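Local atomic coordinates of K Homology domain-containing protein (PDB entry 2E3U), a protein that probably binds RNA through its KH domains and is regarded as an archaeal Dim2p, a factor in preribosomal RNA processing. Residues E120-T125 and I180-I185; G141-R146 and V162-K167; A160-S163 and T168-I171. All coordinates share one frame; numbering follows the deposited sequence.

All three contacts lie in the C-terminal KH domain, which runs strand, two helices, a hairpin of two strands, then a long helix. Contact 1 closes the longest loop, from strand 118-123 to helix 175-189, and the other two nest inside it. Contact 2 brings the end of helix 136-144 against strand 161-165, spanning helix 149-158. Contact 3 closes the short hairpin of strands 161-165 and 168-173 and shares Val162 and Ser163 with contact 2. Strand 168-173 lies between the other two strands: backbone bonds such as Ile122 N to Val169 O (2.8 Å) tie contact 1 to contact 3. Val169 also packs against Val164 and Ile143 of contact 2.

Contact 1. Residues E120-T125 and I180-I185; sequences EIINLT and IAKTAI
Lys182 reaches from helix 175-189 to Glu120 on the edge strand 118-123 and makes a salt bridge with it, NZ to OE1 3.1 Å. The CA atoms of the nearest backbone pair, Ile122 and Lys182, remain 8.6 Å apart, and it is side-chain length that spans this gap. In Lys182 the CG lies anti to the backbone N (chi1 -158°) and the chain beyond it is extended, which carries the ammonium group out to the strand. The Glu120 and Lys182 side chains cross at about a right angle, that of Glu120 bent at chi2 (145°). The NZ approaches OE1 on the syn side, 32° out of the carboxylate plane, and is thus tilted from the ideal in-plane direction. Ile122, two residues on and pointing to the same side of the strand, packs its CD1 against the end of the lysine chain, 3.9 Å from Lys182 CE. None of the three touching residues is fully buried, so this is a surface contact between strand and helix, made by side chains, in the type I KH fold. Strand 118-123 is bonded through its backbone to the central strand 168-173, Glu120 pairing with Ile171 and Ile122 with Val169. Another face of the helix carries Ala184, which packs on Val197 and Leu201 of helix 194-203.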
loop_
_atom_site.group_PDB
_atom_site.type_symbol
_atom_site.label_atom_id
_atom_site.label_comp_id
_atom_site.label_asym_id
_atom_site.label_seq_id
_atom_site.Cartn_x
_atom_site.Cartn_y
_atom_site.Cartn_z
ATOM N N GLU A 120 -4.866 2.317 2.286
ATOM C CA GLU A 120 -5.239 2.049 3.660
ATOM C C GLU A 120 -4.246 1.068 4.260
ATOM O O GLU A 120 -4.063 -0.012 3.733
ATOM C CB GLU A 120 -6.703 1.539 3.791
ATOM C CG GLU A 120 -6.994 0.859 5.174
ATOM C CD GLU A 120 -8.395 1.073 5.742
ATOM O OE1 GLU A 120 -8.565 0.915 6.976
ATOM O OE2 GLU A 120 -9.348 1.385 4.997
ATOM N N ILE A 121 -3.600 1.460 5.353
ATOM C CA ILE A 121 -2.689 0.574 6.092
ATOM C C ILE A 121 -3.314 0.072 7.397
ATOM O O ILE A 121 -3.751 0.845 8.244
ATOM C CB ILE A 121 -1.352 1.247 6.482
ATOM C CG1 ILE A 121 -0.804 2.163 5.388
ATOM C CG2 ILE A 121 -0.318 0.202 6.928
ATOM C CD1 ILE A 121 -0.365 1.486 4.182
ATOM N N ILE A 122 -3.310 -1.244 7.554
ATOM C CA ILE A 122 -3.882 -1.912 8.710
ATOM C C ILE A 122 -2.766 -2.566 9.521
ATOM O O ILE A 122 -1.972 -3.326 8.976
ATOM C CB ILE A 122 -4.898 -3.014 8.247
ATOM C CG1 ILE A 122 -6.112 -2.390 7.550
ATOM C CG2 ILE A 122 -5.368 -3.853 9.405
ATOM C CD1 ILE A 122 -6.768 -1.247 8.365
ATOM N N ASN A 123 -2.707 -2.275 10.821
ATOM C CA ASN A 123 -1.804 -3.016 11.701
ATOM C C ASN A 123 -2.446 -4.359 12.003
ATOM O O ASN A 123 -3.565 -4.418 12.497
ATOM C CB ASN A 123 -1.503 -2.251 13.002
ATOM C CG ASN A 123 -0.785 -0.911 12.760
ATOM O OD1 ASN A 123 0.339 -0.870 12.236
ATOM N ND2 ASN A 123 -1.427 0.190 13.175
ATOM N N LEU A 124 -1.733 -5.429 11.672
ATOM C CA LEU A 124 -2.229 -6.798 11.807
ATOM C C LEU A 124 -2.660 -7.067 13.226
ATOM O O LEU A 124 -3.575 -7.862 13.483
ATOM C CB LEU A 124 -1.160 -7.806 11.408
ATOM C CG LEU A 124 -0.923 -8.028 9.917
ATOM C CD1 LEU A 124 0.168 -9.050 9.688
ATOM C CD2 LEU A 124 -2.200 -8.427 9.246
ATOM N N THR A 125 -2.011 -6.358 14.135
ATOM C CA THR A 125 -2.253 -6.495 15.547
ATOM C C THR A 125 -3.684 -6.170 15.970
ATOM O O THR A 125 -4.186 -6.762 16.926
ATOM C CB THR A 125 -1.217 -5.703 16.359
ATOM O OG1 THR A 125 -0.871 -6.482 17.484
ATOM C CG2 THR A 125 -1.729 -4.334 16.808
ATOM N N ILE A 180 -14.287 -4.005 0.844
ATOM C CA ILE A 180 -14.444 -5.430 0.544
ATOM C C ILE A 180 -13.193 -6.282 0.900
ATOM O O ILE A 180 -13.327 -7.352 1.512
ATOM C CB ILE A 180 -14.815 -5.651 -0.945
ATOM C CG1 ILE A 180 -16.191 -5.061 -1.263
ATOM C CG2 ILE A 180 -14.787 -7.182 -1.325
ATOM C CD1 ILE A 180 -16.466 -4.956 -2.741
ATOM N N ALA A 181 -11.999 -5.835 0.470
ATOM C CA ALA A 181 -10.729 -6.549 0.767
ATOM C C ALA A 181 -10.486 -6.497 2.248
ATOM O O ALA A 181 -10.186 -7.509 2.859
ATOM C CB ALA A 181 -9.510 -5.952 -0.007
ATOM N N LYS A 182 -10.626 -5.321 2.839
ATOM C CA LYS A 182 -10.512 -5.172 4.298
ATOM C C LYS A 182 -11.360 -6.187 5.070
ATOM O O LYS A 182 -10.858 -6.865 5.974
ATOM C CB LYS A 182 -10.878 -3.734 4.749
ATOM C CG LYS A 182 -10.306 -3.359 6.099
ATOM C CD LYS A 182 -10.898 -2.067 6.686
ATOM C CE LYS A 182 -10.590 -1.989 8.188
ATOM N NZ LYS A 182 -10.567 -0.598 8.723
ATOM N N THR A 183 -12.650 -6.228 4.750
ATOM C CA THR A 183 -13.596 -7.188 5.370
ATOM C C THR A 183 -13.197 -8.674 5.214
ATOM O O THR A 183 -13.217 -9.399 6.199
ATOM C CB THR A 183 -15.025 -6.974 4.858
ATOM O OG1 THR A 183 -15.380 -5.599 5.049
ATOM C CG2 THR A 183 -16.004 -7.824 5.624
ATOM N N ALA A 184 -12.810 -9.099 4.003
ATOM C CA ALA A 184 -12.317 -10.463 3.755
ATOM C C ALA A 184 -11.086 -10.778 4.607
ATOM O O ALA A 184 -10.996 -11.836 5.215
ATOM C CB ALA A 184 -11.982 -10.631 2.294
ATOM N N ILE A 185 -10.144 -9.836 4.635
ATOM C CA ILE A 185 -8.885 -9.963 5.396
ATOM C C ILE A 185 -9.157 -10.108 6.909
ATOM O O ILE A 185 -8.562 -10.951 7.558
ATOM C CB ILE A 185 -7.962 -8.736 5.094
ATOM C CG1 ILE A 185 -7.352 -8.850 3.694
ATOM C CG2 ILE A 185 -6.898 -8.488 6.196
ATOM C CD1 ILE A 185 -6.712 -7.509 3.210
#

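Contact 2. Residues G141-R146 and V162-K167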
loop_
_atom_site.group_PDB
_atom_site.type_symbol
_atom_site.label_atom_id
_atom_site.label_comp_id
_atom_site.label_asym_id
_atom_site.label_seq_id
_atom_site.Cartn_x
_atom_site.Cartn_y
_atom_site.Cartn_z
ATOM N N GLY A 141 -0.144 -15.837 7.090
ATOM C CA GLY A 141 -0.331 -17.049 6.290
ATOM C C GLY A 141 -1.785 -17.280 5.956
ATOM O O GLY A 141 -2.126 -17.782 4.894
ATOM N N ARG A 142 -2.648 -16.906 6.885
ATOM C CA ARG A 142 -4.085 -16.965 6.691
ATOM C C ARG A 142 -4.557 -15.993 5.626
ATOM O O ARG A 142 -5.481 -16.315 4.877
ATOM C CB ARG A 142 -4.802 -16.635 7.991
ATOM C CG ARG A 142 -4.843 -17.745 9.009
ATOM C CD ARG A 142 -5.442 -17.158 10.287
ATOM N NE ARG A 142 -5.877 -18.173 11.239
ATOM C CZ ARG A 142 -5.140 -18.635 12.246
ATOM N NH1 ARG A 142 -3.905 -18.190 12.442
ATOM N NH2 ARG A 142 -5.648 -19.557 13.058
ATOM N N ILE A 143 -3.947 -14.810 5.572
ATOM C CA ILE A 143 -4.290 -13.814 4.532
ATOM C C ILE A 143 -3.718 -14.196 3.141
ATOM O O ILE A 143 -4.411 -14.091 2.119
ATOM C CB ILE A 143 -3.879 -12.349 4.953
ATOM C CG1 ILE A 143 -4.612 -11.949 6.239
ATOM C CG2 ILE A 143 -4.205 -11.336 3.863
ATOM C CD1 ILE A 143 -3.855 -10.951 7.148
ATOM N N ILE A 144 -2.460 -14.642 3.130
ATOM C CA ILE A 144 -1.690 -14.938 1.928
ATOM C C ILE A 144 -2.155 -16.252 1.282
ATOM O O ILE A 144 -2.321 -16.306 0.071
ATOM C CB ILE A 144 -0.172 -14.960 2.290
ATOM C CG1 ILE A 144 0.317 -13.522 2.526
ATOM C CG2 ILE A 144 0.709 -15.611 1.212
ATOM C CD1 ILE A 144 1.708 -13.434 3.063
ATOM N N GLY A 145 -2.375 -17.288 2.102
ATOM C CA GLY A 145 -2.749 -18.606 1.649
ATOM C C GLY A 145 -1.572 -19.443 1.155
ATOM O O GLY A 145 -0.413 -18.991 1.132
ATOM N N ARG A 146 -1.874 -20.661 0.735
ATOM C CA ARG A 146 -0.879 -21.532 0.128
ATOM C C ARG A 146 -0.437 -20.924 -1.187
ATOM O O ARG A 146 -1.276 -20.622 -2.019
ATOM C CB ARG A 146 -1.470 -22.930 -0.102
ATOM C CG ARG A 146 -0.638 -23.820 -0.990
ATOM C CD ARG A 146 -1.363 -25.141 -1.260
ATOM N NE ARG A 146 -2.259 -25.095 -2.426
ATOM C CZ ARG A 146 -1.862 -25.223 -3.695
ATOM N NH1 ARG A 146 -0.571 -25.384 -3.991
ATOM N NH2 ARG A 146 -2.757 -25.204 -4.679
ATOM N N VAL A 162 -3.309 -5.598 -2.671
ATOM C CA VAL A 162 -3.069 -5.963 -1.258
ATOM C C VAL A 162 -1.621 -6.330 -1.010
ATOM O O VAL A 162 -1.078 -7.143 -1.708
ATOM C CB VAL A 162 -3.916 -7.178 -0.825
ATOM C CG1 VAL A 162 -3.516 -7.637 0.603
ATOM C CG2 VAL A 162 -5.442 -6.843 -0.923
ATOM N N SER A 163 -1.015 -5.734 0.007
ATOM C CA SER A 163 0.367 -6.041 0.372
ATOM C C SER A 163 0.447 -6.431 1.866
ATOM O O SER A 163 0.080 -5.646 2.752
ATOM C CB SER A 163 1.258 -4.815 0.097
ATOM O OG SER A 163 2.548 -5.035 0.604
ATOM N N VAL A 164 0.873 -7.663 2.120
ATOM C CA VAL A 164 1.078 -8.155 3.466
ATOM C C VAL A 164 2.590 -8.088 3.727
ATOM O O VAL A 164 3.394 -8.684 3.026
ATOM C CB VAL A 164 0.474 -9.573 3.630
ATOM C CG1 VAL A 164 0.501 -10.029 5.092
ATOM C CG2 VAL A 164 -0.969 -9.586 3.125
ATOM N N TYR A 165 2.976 -7.327 4.727
ATOM C CA TYR A 165 4.374 -6.996 4.913
ATOM C C TYR A 165 4.593 -6.678 6.389
ATOM O O TYR A 165 3.955 -5.785 6.936
ATOM C CB TYR A 165 4.781 -5.804 4.007
ATOM C CG TYR A 165 6.256 -5.491 4.047
ATOM C CD1 TYR A 165 6.750 -4.495 4.887
ATOM C CD2 TYR A 165 7.172 -6.230 3.284
ATOM C CE1 TYR A 165 8.118 -4.228 4.970
ATOM C CE2 TYR A 165 8.547 -5.962 3.342
ATOM C CZ TYR A 165 9.012 -4.954 4.191
ATOM O OH TYR A 165 10.370 -4.658 4.261
ATOM N N GLY A 166 5.479 -7.441 7.030
ATOM C CA GLY A 166 5.774 -7.277 8.446
ATOM C C GLY A 166 4.505 -7.265 9.276
ATOM O O GLY A 166 3.731 -8.236 9.276
ATOM N N LYS A 167 4.282 -6.143 9.954
ATOM C CA LYS A 167 3.203 -6.003 10.913
ATOM C C LYS A 167 1.938 -5.363 10.326
ATOM O O LYS A 167 1.002 -5.046 11.061
ATOM C CB LYS A 167 3.703 -5.229 12.155
ATOM C CG LYS A 167 4.776 -5.981 12.963
ATOM C CD LYS A 167 5.108 -5.290 14.282
ATOM C CE LYS A 167 4.139 -5.709 15.404
ATOM N NZ LYS A 167 4.610 -5.258 16.754
#
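Ile144, at the end of helix 136-144, faces Val164 of the edge strand 161-165 with their CA atoms 7.5 Å apart, the nearest backbone pair in this helix-on-sheet contact of the KH fold. The helix closes with a bond from Gly145 N to Gly141 O (2.8 Å). Gly145 then leaves helical geometry with a positive phi of 81°. Ile144, Gly145 and Arg146 begin an I-G-X-X-G sequence, the signature of KH domains, whose Gly-X-X-Gly loop commonly contacts nucleic acid, although no RNA is present here. No hydrogen bond joins the two segments, and the contact is entirely apolar. Val164 points toward the helix and is met by two neighbouring isoleucines. Ile143 also points its side chain toward the strand, whereas Ile144 starts off to the side and bends back through its CG1 branch, which lies beside the backbone N (chi1 -73°). Ile143 is buried and packs as well on Leu124 and Ile185. Ile144 lies nearer the surface, with CD1 4.1 Å from Val164 CB. The tighter approach is between methyl branches, Ile143 CG2 to Val164 CG2, at 3.8 Å.

Contact 3. Residues A160-S163 and T168-I171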
loop_
_atom_site.group_PDB
_atom_site.type_symbol
_atom_site.label_atom_id
_atom_site.label_comp_id
_atom_site.label_asym_id
_atom_site.label_seq_id
_atom_site.Cartn_x
_atom_site.Cartn_y
_atom_site.Cartn_z
ATOM N N ALA A 160 -9.204 -4.515 -5.248
ATOM C CA ALA A 160 -8.132 -3.843 -4.531
ATOM C C ALA A 160 -6.762 -4.558 -4.717
ATOM O O ALA A 160 -6.704 -5.750 -4.967
ATOM C CB ALA A 160 -8.476 -3.738 -3.039
ATOM N N SER A 161 -5.672 -3.807 -4.598
ATOM C CA SER A 161 -4.334 -4.374 -4.512
ATOM C C SER A 161 -4.025 -4.533 -3.027
ATOM O O SER A 161 -4.398 -3.679 -2.226
ATOM C CB SER A 161 -3.321 -3.426 -5.152
ATOM O OG SER A 161 -3.528 -3.234 -6.545
ATOM N N VAL A 162 -3.309 -5.598 -2.671
ATOM C CA VAL A 162 -3.069 -5.963 -1.258
ATOM C C VAL A 162 -1.621 -6.330 -1.010
ATOM O O VAL A 162 -1.078 -7.143 -1.708
ATOM C CB VAL A 162 -3.916 -7.178 -0.825
ATOM C CG1 VAL A 162 -3.516 -7.637 0.603
ATOM C CG2 VAL A 162 -5.442 -6.843 -0.923
ATOM N N SER A 163 -1.015 -5.734 0.007
ATOM C CA SER A 163 0.367 -6.041 0.372
ATOM C C SER A 163 0.447 -6.431 1.866
ATOM O O SER A 163 0.080 -5.646 2.752
ATOM C CB SER A 163 1.258 -4.815 0.097
ATOM O OG SER A 163 2.548 -5.035 0.604
ATOM N N THR A 168 1.900 -5.183 9.010
ATOM C CA THR A 168 0.754 -4.523 8.371
ATOM C C THR A 168 0.232 -5.303 7.194
ATOM O O THR A 168 0.927 -6.149 6.645
ATOM C CB THR A 168 1.085 -3.114 7.849
ATOM O OG1 THR A 168 2.087 -3.204 6.824
ATOM C CG2 THR A 168 1.563 -2.161 8.983
ATOM N N VAL A 169 -1.008 -4.990 6.813
ATOM C CA VAL A 169 -1.546 -5.283 5.497
ATOM C C VAL A 169 -1.862 -3.922 4.933
ATOM O O VAL A 169 -2.378 -3.080 5.655
ATOM C CB VAL A 169 -2.889 -6.097 5.526
ATOM C CG1 VAL A 169 -3.220 -6.679 4.151
ATOM C CG2 VAL A 169 -2.802 -7.195 6.492
ATOM N N ALA A 170 -1.566 -3.695 3.653
ATOM C CA ALA A 170 -1.878 -2.403 3.016
ATOM C C ALA A 170 -2.744 -2.647 1.773
ATOM O O ALA A 170 -2.540 -3.622 1.074
ATOM C CB ALA A 170 -0.610 -1.638 2.657
ATOM N N ILE A 171 -3.703 -1.762 1.528
ATOM C CA ILE A 171 -4.710 -1.938 0.500
ATOM C C ILE A 171 -4.776 -0.680 -0.351
ATOM O O ILE A 171 -4.669 0.428 0.168
ATOM C CB ILE A 171 -6.105 -2.246 1.097
ATOM C CG1 ILE A 171 -5.997 -3.314 2.202
ATOM C CG2 ILE A 171 -7.071 -2.695 -0.018
ATOM C CD1 ILE A 171 -7.331 -3.641 2.965
HETATM O O HOH W 1 1.919 -3.887 4.044
#
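Residues 160-163 and 168-171 make a buried contact in the three-stranded sheet of the C-terminal KH domain, within the antiparallel hairpin of strands 161-165 and 168-173, Ala160 lying just before the first strand. The evidence is the near-antiparallel course of the two strand axes, 162° between directions with a closest approach of 4.7 Å. Ser163 and Ala170 form the hydrogen-bonded pair: Ser163 N donates to Ala170 O at 2.8 Å, and Ala170 N donates to Ser163 O at 2.7 Å. Val162 and Ile171 are the adjoining non-hydrogen-bonded pair, where CA-H...O contacts run from Ile171 CA to Ser161 O and from Val162 CA to Ala170 O. Ser163 O has a second partner, a water that donates to it at 2.9 Å and also lies within bonding distance of Thr168 OG1. That hydroxyl also has Arg102 NH1 and Tyr165 O around it.

Val162 and Ile171 project to one face. Both Val162 and Val169 place CG1 anti to the backbone N (chi1 173° and -166°), and these methyls meet at 3.7 Å diagonally across the strands. At the entry to the hairpin, Ala160 CB lies against Ile171 CG2 at 3.5 Å, tighter than a usual carbon contact. Ser163 and Ala170 point to the other face, beside Phe104, and Ser163 OG bonds to the carbonyl of Arg102.

Helix 175-189 packs on the face with Val162 and Ile171, its Ile185 touching Val162, Val169 and Ile171. Strand 118-123 lies along the other side of strand 168-173, so that the latter is central in the sheet.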